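Local structure of mitogen activated protein kinase, putative (Leishmania donovani, 4QNY) at residues Q128-Q133 and G217-S222; W190-E195 and K229-Q234; A76-D81 and L138-S143; I250-S255 and N295-I300. The protein is a putative mitogen-activated protein kinase that probably transfers the terminal phosphate of magnesium-bound ATP to serine or threonine residues of other proteins. All coordinates share one frame; numbering follows the deposited sequence.

Interaction 1: Q128-Q133 and G217-S222; sequences QFFIYQ and GELLGS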
loop_
_atom_site.group_PDB
_atom_site.type_symbol
_atom_site.label_atom_id
_atom_site.label_comp_id
_atom_site.label_asym_id
_atom_site.label_seq_id
_atom_site.Cartn_x
_atom_site.Cartn_y
_atom_site.Cartn_z
ATOM N N GLN A 128 -9.515 7.043 -14.157
ATOM C CA GLN A 128 -10.784 7.022 -13.435
ATOM C C GLN A 128 -11.087 5.641 -12.861
ATOM O O GLN A 128 -11.484 5.515 -11.704
ATOM C CB GLN A 128 -11.928 7.460 -14.353
ATOM C CG GLN A 128 -11.989 8.954 -14.606
ATOM C CD GLN A 128 -12.898 9.312 -15.766
ATOM O OE1 GLN A 128 -13.242 8.462 -16.587
ATOM N NE2 GLN A 128 -13.295 10.578 -15.836
ATOM N N PHE A 129 -10.893 4.611 -13.679
ATOM C CA PHE A 129 -11.170 3.241 -13.266
ATOM C C PHE A 129 -10.157 2.767 -12.224
ATOM O O PHE A 129 -10.511 2.052 -11.287
ATOM C CB PHE A 129 -11.170 2.308 -14.479
ATOM C CG PHE A 129 -11.710 0.936 -14.189
ATOM C CD1 PHE A 129 -12.838 0.772 -13.403
ATOM C CD2 PHE A 129 -11.099 -0.190 -14.716
ATOM C CE1 PHE A 129 -13.340 -0.488 -13.137
ATOM C CE2 PHE A 129 -11.596 -1.454 -14.456
ATOM C CZ PHE A 129 -12.718 -1.603 -13.666
ATOM N N PHE A 130 -8.901 3.171 -12.392
ATOM C CA PHE A 130 -7.857 2.859 -11.419
ATOM C C PHE A 130 -8.158 3.486 -10.062
ATOM O O PHE A 130 -8.135 2.811 -9.034
ATOM C CB PHE A 130 -6.491 3.342 -11.915
ATOM C CG PHE A 130 -5.848 2.433 -12.921
ATOM C CD1 PHE A 130 -6.175 1.088 -12.973
ATOM C CD2 PHE A 130 -4.908 2.923 -13.813
ATOM C CE1 PHE A 130 -5.580 0.251 -13.899
ATOM C CE2 PHE A 130 -4.310 2.092 -14.739
ATOM C CZ PHE A 130 -4.646 0.754 -14.782
ATOM N N ILE A 131 -8.442 4.785 -10.074
ATOM C CA ILE A 131 -8.657 5.542 -8.845
ATOM C C ILE A 131 -9.895 5.074 -8.081
ATOM O O ILE A 131 -9.851 4.914 -6.860
ATOM C CB ILE A 131 -8.778 7.051 -9.140
ATOM C CG1 ILE A 131 -7.437 7.601 -9.628
ATOM C CG2 ILE A 131 -9.230 7.810 -7.904
ATOM C CD1 ILE A 131 -6.298 7.390 -8.650
ATOM N N TYR A 132 -10.993 4.845 -8.795
ATOM C CA TYR A 132 -12.228 4.418 -8.144
ATOM C C TYR A 132 -12.073 3.047 -7.493
ATOM O O TYR A 132 -12.560 2.823 -6.386
ATOM C CB TYR A 132 -13.393 4.391 -9.133
ATOM C CG TYR A 132 -14.709 4.032 -8.477
ATOM C CD1 TYR A 132 -15.445 4.988 -7.790
ATOM C CD2 TYR A 132 -15.206 2.737 -8.532
ATOM C CE1 TYR A 132 -16.643 4.666 -7.181
ATOM C CE2 TYR A 132 -16.405 2.405 -7.927
ATOM C CZ TYR A 132 -17.118 3.373 -7.253
ATOM O OH TYR A 132 -18.311 3.048 -6.650
ATOM N N GLN A 133 -11.402 2.133 -8.186
ATOM C CA GLN A 133 -11.166 0.794 -7.655
ATOM C C GLN A 133 -10.309 0.851 -6.397
ATOM O O GLN A 133 -10.539 0.108 -5.445
ATOM C CB GLN A 133 -10.496 -0.095 -8.704
ATOM C CG GLN A 133 -11.441 -0.635 -9.764
ATOM C CD GLN A 133 -10.716 -1.430 -10.830
ATOM O OE1 GLN A 133 -10.816 -2.654 -10.885
ATOM N NE2 GLN A 133 -9.976 -0.733 -11.685
ATOM N N GLY A 217 -1.418 11.838 -8.963
ATOM C CA GLY A 217 -0.506 12.822 -9.515
ATOM C C GLY A 217 0.436 12.229 -10.543
ATOM O O GLY A 217 0.816 12.892 -11.509
ATOM N N GLU A 218 0.809 10.972 -10.338
ATOM C CA GLU A 218 1.711 10.286 -11.254
ATOM C C GLU A 218 0.965 9.722 -12.460
ATOM O O GLU A 218 1.482 9.733 -13.577
ATOM C CB GLU A 218 2.461 9.167 -10.529
ATOM C CG GLU A 218 3.397 9.660 -9.442
ATOM C CD GLU A 218 4.152 8.533 -8.767
ATOM O OE1 GLU A 218 4.658 7.644 -9.483
ATOM O OE2 GLU A 218 4.239 8.537 -7.522
ATOM N N LEU A 219 -0.248 9.228 -12.227
ATOM C CA LEU A 219 -1.082 8.693 -13.300
ATOM C C LEU A 219 -1.445 9.775 -14.311
ATOM O O LEU A 219 -1.581 9.505 -15.505
ATOM C CB LEU A 219 -2.354 8.061 -12.729
ATOM C CG LEU A 219 -2.194 6.733 -11.985
ATOM C CD1 LEU A 219 -3.478 6.367 -11.258
ATOM C CD2 LEU A 219 -1.784 5.622 -12.942
ATOM N N LEU A 220 -1.593 11.004 -13.826
ATOM C CA LEU A 220 -1.945 12.134 -14.679
ATOM C C LEU A 220 -0.769 12.596 -15.537
ATOM O O LEU A 220 -0.898 13.532 -16.326
ATOM C CB LEU A 220 -2.459 13.299 -13.831
ATOM C CG LEU A 220 -3.897 13.176 -13.325
ATOM C CD1 LEU A 220 -4.208 14.272 -12.318
ATOM C CD2 LEU A 220 -4.875 13.220 -14.491
ATOM N N GLY A 221 0.377 11.940 -15.376
ATOM C CA GLY A 221 1.541 12.224 -16.196
ATOM C C GLY A 221 2.656 12.926 -15.447
ATOM O O GLY A 221 2.977 14.078 -15.741
ATOM N N SER A 222 3.254 12.230 -14.483
ATOM C CA SER A 222 4.336 12.804 -13.690
ATOM C C SER A 222 5.115 11.756 -12.902
ATOM O O SER A 222 4.600 10.685 -12.586
ATOM C CB SER A 222 3.785 13.856 -12.724
ATOM O OG SER A 222 4.810 14.367 -11.889
#
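With CG1 set opposite its carbonyl carbon (chi1 -68°), I131 sends its CD1 out from helix 124-143 to meet L219; the leucine, its CG likewise opposite the carbonyl carbon, extends the other way, and the two chains slide past each other until their CD1 methyls are 4.0 Å apart. The second L219 methyl is taken up by F130, whose CD2 lies 4.2 Å from L219 CD2, the leucine approaching the ring obliquely. The L219 fork thus divides its branches between two successive residues of one helix. All three side chains are buried, yet the paired segments cover only 116 Å², and the closest CA atoms, those of F130 and L219, stay 9.1 Å apart. This is side-chain contact with the backbones well separated, without a hydrogen bond across it. In protein kinase terms it joins alphaE to the C-terminal end of alphaF in the helical C-lobe; I127 and L116 also touch L219. On the other side of alphaE, Q133 NE2 sits 3.1 Å above the F129 ring plane, over its centre, and donates to F129 O over 2.9 Å. It comes from above the carbonyl plane, while Q133 N reaches the same oxygen from the opposite face. The Q133 amide is held further by C162 O and L164 N. Helix 206-219 ends just past L219: G221 N and S222 N both donate to E218 O from one face, at 3.1 Å and 3.2 Å, and G221 turns the chain away with a positive phi of 109°, a backbone shape that calls for glycine.

Interaction 2: W190-E195 and K229-Q234; sequences WYRAPE and KDRVNQ
Q234 packs its amide closely against W190. Its CG points opposite the backbone N and the chain then bends at chi2 (66°), which lays the carboxamide across the start of the 190-195 segment: OE1 meets W190 CD1 at 3.8 Å, at the indole edge and near the ring plane, while NE2 comes to 3.7 Å from W190 O. Ring and amide planes differ by only 22°, although the side chains as wholes cross at about a right angle. The polar ends are fixed elsewhere: W190 NE1 donates to G228 O and Q234 NE2 to F226 O, so the loop leading into helix 231-242 positions both partners.

The other end is looser and only partly buried. R192, extended from CG to NE, and R231, bent at chi3, bring their NH1 atoms to 4.1 Å, with guanidinium planes 49° apart. R192 NH1 binds T183 O. Farther out, exposed D230 N-caps helix 231-242, its OD1 taking N233 N at 3.0 Å.

The segments lie in the P+1 loop leading into the APE motif (A193-E195) and at the start of alphaG. R231's salt bridge to D184 and bond to M182 O, in the TDY activation lip region, probably offset the closeness of the like charges; R192 probably corresponds to an arginine that binds the phosphorylated lip tyrosine in active MAP kinases.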
loop_
_atom_site.group_PDB
_atom_site.type_symbol
_atom_site.label_atom_id
_atom_site.label_comp_id
_atom_site.label_asym_id
_atom_site.label_seq_id
_atom_site.Cartn_x
_atom_site.Cartn_y
_atom_site.Cartn_z
ATOM N N TRP A 190 8.301 8.727 0.010
ATOM C CA TRP A 190 7.723 9.724 -0.887
ATOM C C TRP A 190 6.197 9.793 -0.839
ATOM O O TRP A 190 5.598 10.713 -1.395
ATOM C CB TRP A 190 8.167 9.447 -2.325
ATOM C CG TRP A 190 9.649 9.547 -2.528
ATOM C CD1 TRP A 190 10.565 10.056 -1.654
ATOM C CD2 TRP A 190 10.386 9.123 -3.680
ATOM N NE1 TRP A 190 11.827 9.978 -2.192
ATOM C CE2 TRP A 190 11.743 9.407 -3.435
ATOM C CE3 TRP A 190 10.028 8.528 -4.895
ATOM C CZ2 TRP A 190 12.744 9.119 -4.359
ATOM C CZ3 TRP A 190 11.024 8.244 -5.811
ATOM C CH2 TRP A 190 12.365 8.539 -5.539
ATOM N N TYR A 191 5.572 8.829 -0.173
ATOM C CA TYR A 191 4.118 8.741 -0.167
ATOM C C TYR A 191 3.543 8.902 1.235
ATOM O O TYR A 191 2.369 8.621 1.473
ATOM C CB TYR A 191 3.678 7.413 -0.787
ATOM C CG TYR A 191 4.191 7.248 -2.198
ATOM C CD1 TYR A 191 3.474 7.739 -3.278
ATOM C CD2 TYR A 191 5.409 6.625 -2.448
ATOM C CE1 TYR A 191 3.945 7.605 -4.569
ATOM C CE2 TYR A 191 5.889 6.486 -3.736
ATOM C CZ TYR A 191 5.152 6.978 -4.793
ATOM O OH TYR A 191 5.623 6.841 -6.079
ATOM N N ARG A 192 4.378 9.370 2.156
ATOM C CA ARG A 192 3.950 9.625 3.524
ATOM C C ARG A 192 3.210 10.954 3.641
ATOM O O ARG A 192 3.696 11.989 3.185
ATOM C CB ARG A 192 5.152 9.607 4.470
ATOM C CG ARG A 192 5.777 8.234 4.638
ATOM C CD ARG A 192 7.023 8.292 5.503
ATOM N NE ARG A 192 7.315 6.997 6.106
ATOM C CZ ARG A 192 8.346 6.761 6.912
ATOM N NH1 ARG A 192 9.191 7.736 7.218
ATOM N NH2 ARG A 192 8.524 5.549 7.419
ATOM N N ALA A 193 2.029 10.910 4.250
ATOM C CA ALA A 193 1.224 12.102 4.484
ATOM C C ALA A 193 1.965 13.089 5.387
ATOM O O ALA A 193 2.791 12.679 6.202
ATOM C CB ALA A 193 -0.117 11.713 5.095
ATOM N N PRO A 194 1.676 14.395 5.240
ATOM C CA PRO A 194 2.359 15.430 6.027
ATOM C C PRO A 194 2.209 15.255 7.537
ATOM O O PRO A 194 3.120 15.624 8.277
ATOM C CB PRO A 194 1.683 16.730 5.563
ATOM C CG PRO A 194 0.407 16.301 4.914
ATOM C CD PRO A 194 0.716 14.981 4.291
ATOM N N GLU A 195 1.087 14.705 7.989
ATOM C CA GLU A 195 0.889 14.486 9.418
ATOM C C GLU A 195 1.868 13.440 9.948
ATOM O O GLU A 195 2.306 13.516 11.096
ATOM C CB GLU A 195 -0.554 14.068 9.719
ATOM C CG GLU A 195 -1.063 12.879 8.919
ATOM C CD GLU A 195 -1.787 13.294 7.654
ATOM O OE1 GLU A 195 -2.810 12.660 7.320
ATOM O OE2 GLU A 195 -1.334 14.251 6.990
ATOM N N LYS A 229 14.551 13.104 0.596
ATOM C CA LYS A 229 15.668 12.220 0.914
ATOM C C LYS A 229 15.685 11.885 2.401
ATOM O O LYS A 229 16.266 10.884 2.818
ATOM C CB LYS A 229 16.996 12.857 0.499
ATOM C CG LYS A 229 17.324 12.692 -0.975
ATOM C CD LYS A 229 17.833 13.987 -1.585
ATOM C CE LYS A 229 18.405 13.752 -2.973
ATOM N NZ LYS A 229 18.826 15.023 -3.624
ATOM N N ASP A 230 15.046 12.739 3.193
ATOM C CA ASP A 230 14.896 12.514 4.626
ATOM C C ASP A 230 13.585 13.137 5.094
ATOM O O ASP A 230 12.826 13.665 4.282
ATOM C CB ASP A 230 16.084 13.090 5.401
ATOM C CG ASP A 230 16.381 14.531 5.033
ATOM O OD1 ASP A 230 15.765 15.439 5.629
ATOM O OD2 ASP A 230 17.236 14.756 4.149
ATOM N N ARG A 231 13.322 13.075 6.397
ATOM C CA ARG A 231 12.044 13.529 6.939
ATOM C C ARG A 231 11.790 15.017 6.712
ATOM O O ARG A 231 10.760 15.395 6.157
ATOM C CB ARG A 231 11.959 13.221 8.434
ATOM C CG ARG A 231 10.700 13.760 9.094
ATOM C CD ARG A 231 10.411 13.038 10.396
ATOM N NE ARG A 231 10.173 11.614 10.177
ATOM C CZ ARG A 231 10.111 10.709 11.146
ATOM N NH1 ARG A 231 9.892 9.435 10.853
ATOM N NH2 ARG A 231 10.274 11.075 12.410
ATOM N N VAL A 232 12.723 15.856 7.151
ATOM C CA VAL A 232 12.589 17.298 6.977
ATOM C C VAL A 232 12.527 17.657 5.496
ATOM O O VAL A 232 11.715 18.484 5.079
ATOM C CB VAL A 232 13.750 18.061 7.647
ATOM C CG1 VAL A 232 13.695 19.543 7.295
ATOM C CG2 VAL A 232 13.705 17.866 9.153
ATOM N N ASN A 233 13.377 17.013 4.700
ATOM C CA ASN A 233 13.396 17.241 3.262
ATOM C C ASN A 233 12.090 16.807 2.603
ATOM O O ASN A 233 11.673 17.382 1.597
ATOM C CB ASN A 233 14.577 16.510 2.620
ATOM C CG ASN A 233 14.746 16.851 1.152
ATOM O OD1 ASN A 233 14.696 15.975 0.289
ATOM N ND2 ASN A 233 14.940 18.132 0.862
ATOM N N GLN A 234 11.447 15.794 3.176
ATOM C CA GLN A 234 10.155 15.332 2.683
ATOM C C GLN A 234 9.097 16.413 2.879
ATOM O O GLN A 234 8.273 16.656 1.998
ATOM C CB GLN A 234 9.734 14.040 3.389
ATOM C CG GLN A 234 8.396 13.479 2.929
ATOM C CD GLN A 234 8.424 12.999 1.491
ATOM O OE1 GLN A 234 9.458 12.558 0.990
ATOM N NE2 GLN A 234 7.282 13.084 0.817
#

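Interaction 3: A76-D81 and L138-S143; sequences AHFNDD and LHIIHS
F78 drives its ring against the flank of helix 124-143, where CD1 lies 3.8 Å from I140 CG2 and CZ 3.7 Å from I141 CA. The ring tip also reaches I141 CG1, 4.0 Å from CZ, crossing that side chain at about a right angle; both isoleucines approach the ring obliquely. Two residues on, D80 meets the far branch of I140: with CG placed opposite its backbone N (chi1 -170°), its carboxylate comes close to I140 CD1, OD1 standing 3.3 Å from that methyl.

The next shell surrounds these groups. H77 ND1 lies 3.7 Å above the centre of one F78 ring face, and H77 itself meets F327 edge-to-face. D80 is positioned by two bonds of OD2, a salt bridge with R136 from an earlier turn of the same helix and a bond from N82 N, which probably offsets its charge beside the I140 methyl. S143 OG donates back to I140 O over 2.6 Å.

F78 is the first residue beyond helix 62-77, the kinase alphaC, and the contact places the alphaC-beta4 loop, which runs on to strand 86-90 of the five-stranded N-lobe sheet, against alphaE of the C-lobe, with helices 206-219 and 302-306 packed on other sides of alphaE.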
loop_
_atom_site.group_PDB
_atom_site.type_symbol
_atom_site.label_atom_id
_atom_site.label_comp_id
_atom_site.label_asym_id
_atom_site.label_seq_id
_atom_site.Cartn_x
_atom_site.Cartn_y
_atom_site.Cartn_z
ATOM N N ALA A 76 -6.807 -12.941 4.723
ATOM C CA ALA A 76 -7.877 -13.916 4.885
ATOM C C ALA A 76 -9.174 -13.234 5.306
ATOM O O ALA A 76 -10.267 -13.744 5.052
ATOM C CB ALA A 76 -7.480 -14.974 5.902
ATOM N N HIS A 77 -9.044 -12.077 5.945
ATOM C CA HIS A 77 -10.197 -11.338 6.447
ATOM C C HIS A 77 -11.037 -10.749 5.318
ATOM O O HIS A 77 -12.262 -10.691 5.412
ATOM C CB HIS A 77 -9.743 -10.222 7.392
ATOM C CG HIS A 77 -10.865 -9.393 7.933
ATOM N ND1 HIS A 77 -11.255 -8.203 7.358
ATOM C CD2 HIS A 77 -11.680 -9.582 8.998
ATOM C CE1 HIS A 77 -12.263 -7.695 8.045
ATOM N NE2 HIS A 77 -12.540 -8.512 9.045
ATOM N N PHE A 78 -10.374 -10.313 4.252
ATOM C CA PHE A 78 -11.063 -9.671 3.139
ATOM C C PHE A 78 -11.399 -10.646 2.016
ATOM O O PHE A 78 -10.606 -11.524 1.677
ATOM C CB PHE A 78 -10.223 -8.517 2.584
ATOM C CG PHE A 78 -10.033 -7.385 3.551
ATOM C CD1 PHE A 78 -11.100 -6.577 3.911
ATOM C CD2 PHE A 78 -8.787 -7.121 4.092
ATOM C CE1 PHE A 78 -10.927 -5.533 4.799
ATOM C CE2 PHE A 78 -8.608 -6.078 4.981
ATOM C CZ PHE A 78 -9.679 -5.283 5.334
ATOM N N ASN A 79 -12.588 -10.480 1.446
ATOM C CA ASN A 79 -13.007 -11.249 0.282
ATOM C C ASN A 79 -13.641 -10.316 -0.741
ATOM O O ASN A 79 -14.864 -10.259 -0.873
ATOM C CB ASN A 79 -13.984 -12.356 0.683
ATOM C CG ASN A 79 -14.262 -13.327 -0.450
ATOM O OD1 ASN A 79 -13.393 -13.595 -1.280
ATOM N ND2 ASN A 79 -15.478 -13.859 -0.487
ATOM N N ASP A 80 -12.798 -9.578 -1.455
ATOM C CA ASP A 80 -13.265 -8.545 -2.368
ATOM C C ASP A 80 -12.432 -8.532 -3.644
ATOM O O ASP A 80 -11.278 -8.960 -3.645
ATOM C CB ASP A 80 -13.219 -7.178 -1.678
ATOM C CG ASP A 80 -13.908 -6.096 -2.481
ATOM O OD1 ASP A 80 -15.152 -6.006 -2.413
ATOM O OD2 ASP A 80 -13.204 -5.330 -3.171
ATOM N N ASP A 81 -13.017 -8.038 -4.731
ATOM C CA ASP A 81 -12.359 -8.059 -6.031
ATOM C C ASP A 81 -11.238 -7.024 -6.154
ATOM O O ASP A 81 -10.342 -7.177 -6.982
ATOM C CB ASP A 81 -13.383 -7.845 -7.147
ATOM C CG ASP A 81 -14.383 -8.981 -7.248
ATOM O OD1 ASP A 81 -13.953 -10.134 -7.465
ATOM O OD2 ASP A 81 -15.596 -8.723 -7.109
ATOM N N LEU A 138 -10.184 0.890 -0.419
ATOM C CA LEU A 138 -9.844 1.575 0.823
ATOM C C LEU A 138 -11.057 1.742 1.728
ATOM O O LEU A 138 -10.937 1.691 2.951
ATOM C CB LEU A 138 -9.224 2.942 0.533
ATOM C CG LEU A 138 -7.773 2.942 0.057
ATOM C CD1 LEU A 138 -7.305 4.363 -0.191
ATOM C CD2 LEU A 138 -6.879 2.248 1.074
ATOM N N HIS A 139 -12.223 1.946 1.122
ATOM C CA HIS A 139 -13.460 2.091 1.881
ATOM C C HIS A 139 -13.765 0.814 2.655
ATOM O O HIS A 139 -14.221 0.860 3.797
ATOM C CB HIS A 139 -14.627 2.438 0.954
ATOM C CG HIS A 139 -15.934 2.602 1.664
ATOM N ND1 HIS A 139 -16.994 1.743 1.480
ATOM C CD2 HIS A 139 -16.349 3.525 2.563
ATOM C CE1 HIS A 139 -18.009 2.130 2.232
ATOM N NE2 HIS A 139 -17.643 3.209 2.901
ATOM N N ILE A 140 -13.500 -0.323 2.022
ATOM C CA ILE A 140 -13.713 -1.625 2.639
ATOM C C ILE A 140 -12.727 -1.865 3.779
ATOM O O ILE A 140 -13.114 -2.295 4.867
ATOM C CB ILE A 140 -13.588 -2.749 1.597
ATOM C CG1 ILE A 140 -14.779 -2.695 0.638
ATOM C CG2 ILE A 140 -13.507 -4.109 2.277
ATOM C CD1 ILE A 140 -14.488 -3.244 -0.733
ATOM N N ILE A 141 -11.456 -1.576 3.521
ATOM C CA ILE A 141 -10.408 -1.723 4.525
ATOM C C ILE A 141 -10.657 -0.812 5.727
ATOM O O ILE A 141 -10.532 -1.238 6.875
ATOM C CB ILE A 141 -9.020 -1.416 3.927
ATOM C CG1 ILE A 141 -8.706 -2.387 2.787
ATOM C CG2 ILE A 141 -7.943 -1.487 5.000
ATOM C CD1 ILE A 141 -7.523 -1.973 1.937
ATOM N N HIS A 142 -11.024 0.438 5.456
ATOM C CA HIS A 142 -11.278 1.414 6.512
ATOM C C HIS A 142 -12.528 1.075 7.320
ATOM O O HIS A 142 -12.590 1.342 8.520
ATOM C CB HIS A 142 -11.409 2.820 5.921
ATOM C CG HIS A 142 -10.137 3.352 5.339
ATOM N ND1 HIS A 142 -10.088 4.507 4.590
ATOM C CD2 HIS A 142 -8.868 2.885 5.395
ATOM C CE1 HIS A 142 -8.843 4.731 4.210
ATOM N NE2 HIS A 142 -8.082 3.761 4.686
ATOM N N SER A 143 -13.522 0.489 6.660
ATOM C CA SER A 143 -14.756 0.103 7.334
ATOM C C SER A 143 -14.503 -1.047 8.303
ATOM O O SER A 143 -15.235 -1.226 9.277
ATOM C CB SER A 143 -15.829 -0.290 6.318
ATOM O OG SER A 143 -15.440 -1.440 5.588
#

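Interaction 4: I250-S255 and N295-I300; sequences INSVGS and NPKRRI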
loop_
_atom_site.group_PDB
_atom_site.type_symbol
_atom_site.label_atom_id
_atom_site.label_comp_id
_atom_site.label_asym_id
_atom_site.label_seq_id
_atom_site.Cartn_x
_atom_site.Cartn_y
_atom_site.Cartn_z
ATOM N N ILE A 250 -1.310 24.701 10.240
ATOM C CA ILE A 250 -0.005 24.300 10.749
ATOM C C ILE A 250 -0.115 23.883 12.214
ATOM O O ILE A 250 0.460 22.878 12.626
ATOM C CB ILE A 250 1.031 25.434 10.609
ATOM C CG1 ILE A 250 1.232 25.790 9.135
ATOM C CG2 ILE A 250 2.358 25.033 11.239
ATOM C CD1 ILE A 250 2.204 26.922 8.909
ATOM N N ASN A 251 -0.874 24.651 12.988
ATOM C CA ASN A 251 -1.086 24.349 14.400
ATOM C C ASN A 251 -1.948 23.108 14.619
ATOM O O ASN A 251 -2.046 22.604 15.738
ATOM C CB ASN A 251 -1.726 25.545 15.107
ATOM C CG ASN A 251 -0.796 26.737 15.193
ATOM O OD1 ASN A 251 0.423 26.584 15.257
ATOM N ND2 ASN A 251 -1.371 27.934 15.200
ATOM N N SER A 252 -2.570 22.619 13.552
ATOM C CA SER A 252 -3.484 21.487 13.653
ATOM C C SER A 252 -2.784 20.149 13.421
ATOM O O SER A 252 -3.320 19.094 13.761
ATOM C CB SER A 252 -4.635 21.646 12.659
ATOM O OG SER A 252 -5.553 20.571 12.765
ATOM N N VAL A 253 -1.589 20.195 12.842
ATOM C CA VAL A 253 -0.841 18.977 12.553
ATOM C C VAL A 253 0.638 19.134 12.889
ATOM O O VAL A 253 1.200 20.221 12.771
ATOM C CB VAL A 253 -0.975 18.572 11.072
ATOM N N GLY A 254 1.264 18.043 13.315
ATOM C CA GLY A 254 2.688 18.049 13.582
ATOM C C GLY A 254 3.049 18.176 15.047
ATOM O O GLY A 254 2.234 18.601 15.865
ATOM N N SER A 255 4.278 17.793 15.379
ATOM C CA SER A 255 4.811 18.026 16.713
ATOM C C SER A 255 5.142 19.505 16.857
ATOM O O SER A 255 5.044 20.263 15.893
ATOM C CB SER A 255 6.051 17.167 16.969
ATOM O OG SER A 255 7.107 17.521 16.092
ATOM N N ASN A 295 -3.824 19.703 5.893
ATOM C CA ASN A 295 -4.616 19.291 7.044
ATOM C C ASN A 295 -5.541 18.132 6.682
ATOM O O ASN A 295 -6.429 18.283 5.844
ATOM C CB ASN A 295 -5.427 20.475 7.577
ATOM C CG ASN A 295 -5.975 20.236 8.971
ATOM O OD1 ASN A 295 -6.100 19.097 9.421
ATOM N ND2 ASN A 295 -6.315 21.319 9.664
ATOM N N PRO A 296 -5.335 16.966 7.316
ATOM C CA PRO A 296 -6.143 15.774 7.031
ATOM C C PRO A 296 -7.626 15.978 7.332
ATOM O O PRO A 296 -8.467 15.269 6.779
ATOM C CB PRO A 296 -5.538 14.708 7.956
ATOM C CG PRO A 296 -4.834 15.478 9.027
ATOM C CD PRO A 296 -4.316 16.706 8.348
ATOM N N LYS A 297 -7.938 16.943 8.191
ATOM C CA LYS A 297 -9.320 17.228 8.557
ATOM C C LYS A 297 -10.043 17.999 7.455
ATOM O O LYS A 297 -11.272 18.014 7.403
ATOM C CB LYS A 297 -9.373 18.013 9.868
ATOM C CG LYS A 297 -8.786 17.271 11.057
ATOM C CD LYS A 297 -8.775 18.145 12.302
ATOM C CE LYS A 297 -8.134 17.428 13.479
ATOM N NZ LYS A 297 -8.912 16.229 13.897
ATOM N N ARG A 298 -9.275 18.640 6.580
ATOM C CA ARG A 298 -9.840 19.373 5.452
ATOM C C ARG A 298 -9.594 18.614 4.152
ATOM O O ARG A 298 -10.062 19.011 3.084
ATOM C CB ARG A 298 -9.247 20.781 5.375
ATOM C CG ARG A 298 -9.626 21.669 6.551
ATOM C CD ARG A 298 -8.608 22.779 6.767
ATOM N NE ARG A 298 -8.696 23.836 5.763
ATOM C CZ ARG A 298 -9.148 25.062 6.008
ATOM N NH1 ARG A 298 -9.190 25.963 5.035
ATOM N NH2 ARG A 298 -9.554 25.389 7.226
ATOM N N ARG A 299 -8.852 17.516 4.258
ATOM C CA ARG A 299 -8.583 16.643 3.124
ATOM C C ARG A 299 -9.822 15.818 2.788
ATOM O O ARG A 299 -10.591 15.455 3.678
ATOM C CB ARG A 299 -7.395 15.728 3.432
ATOM C CG ARG A 299 -6.953 14.839 2.281
ATOM C CD ARG A 299 -5.810 13.937 2.715
ATOM N NE ARG A 299 -4.700 14.705 3.272
ATOM C CZ ARG A 299 -3.954 14.307 4.297
ATOM N NH1 ARG A 299 -4.197 13.144 4.885
ATOM N NH2 ARG A 299 -2.965 15.074 4.737
ATOM N N ILE A 300 -10.014 15.531 1.504
ATOM C CA ILE A 300 -11.173 14.770 1.060
ATOM C C ILE A 300 -11.145 13.359 1.651
ATOM O O ILE A 300 -10.081 12.764 1.823
ATOM C CB ILE A 300 -11.248 14.709 -0.491
ATOM C CG1 ILE A 300 -12.656 14.331 -0.956
ATOM C CG2 ILE A 300 -10.200 13.761 -1.065
ATOM C CD1 ILE A 300 -12.862 14.480 -2.449
HETATM O O HOH W 1 -5.192 18.003 12.044
#
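Two loops of the kinase C-lobe meet here, the one that precedes helix 256-264, in what is probably the MAP kinase insert, and the one between helices 282-291 and 302-306. S252 faces N295 from the opposing loop. Its OG, turned opposite the backbone N (chi1 -179°), stands 3.3 Å from N295 ND2, and CB is almost as close, 3.4 Å from the same nitrogen. A water gives the clearer link: S252 OG donates to it over 2.7 Å, and it donates in turn to N295 OD1 at 3.0 Å. K297 closes the outer side through its aliphatic chain, CD being 4.1 Å from S252 OG, with the ammonium carried onward by a bend at chi4.

N295 is well fixed for this role. Its OD1 accepts from K297 N at 3.1 Å, forming an Asx turn; the donor sits 47° out of the carbonyl plane. ND2 is meanwhile held by D249 OD1, at the end of the other loop's preceding helix, which gives the loops a direct polar tie. S252 itself belongs to a type I turn from I250 to V253, closed by a weak V253 N to I250 O bond. Beyond the Asx turn, the R299 guanidinium lies over P296 CA, 3.8 Å from its plane, and forms a salt bridge with E195: the arginine-glutamate pair typical of protein kinases, joining the loop before alphaI to the APE motif.

Interaction 1 is wholly buried and purely apolar across its segments, joining two helices of the C-lobe core. Interaction 3 uses the same helix 124-143 nearer its C-terminal end, but there it faces a loop from the N-lobe, is only partly buried and mixes aromatic packing with a carboxylate. Interactions 2 and 4 rest mostly on loops and are more polar: the first sets an amide and two arginines near the activation lip, the second bridges with water near the surface. The E195-R299 salt bridge couples them directly, while Y191 OH and E218 OE2, 2.6 Å apart and probably hydrogen-bonded, link interaction 2 to helix 206-219 of interaction 1.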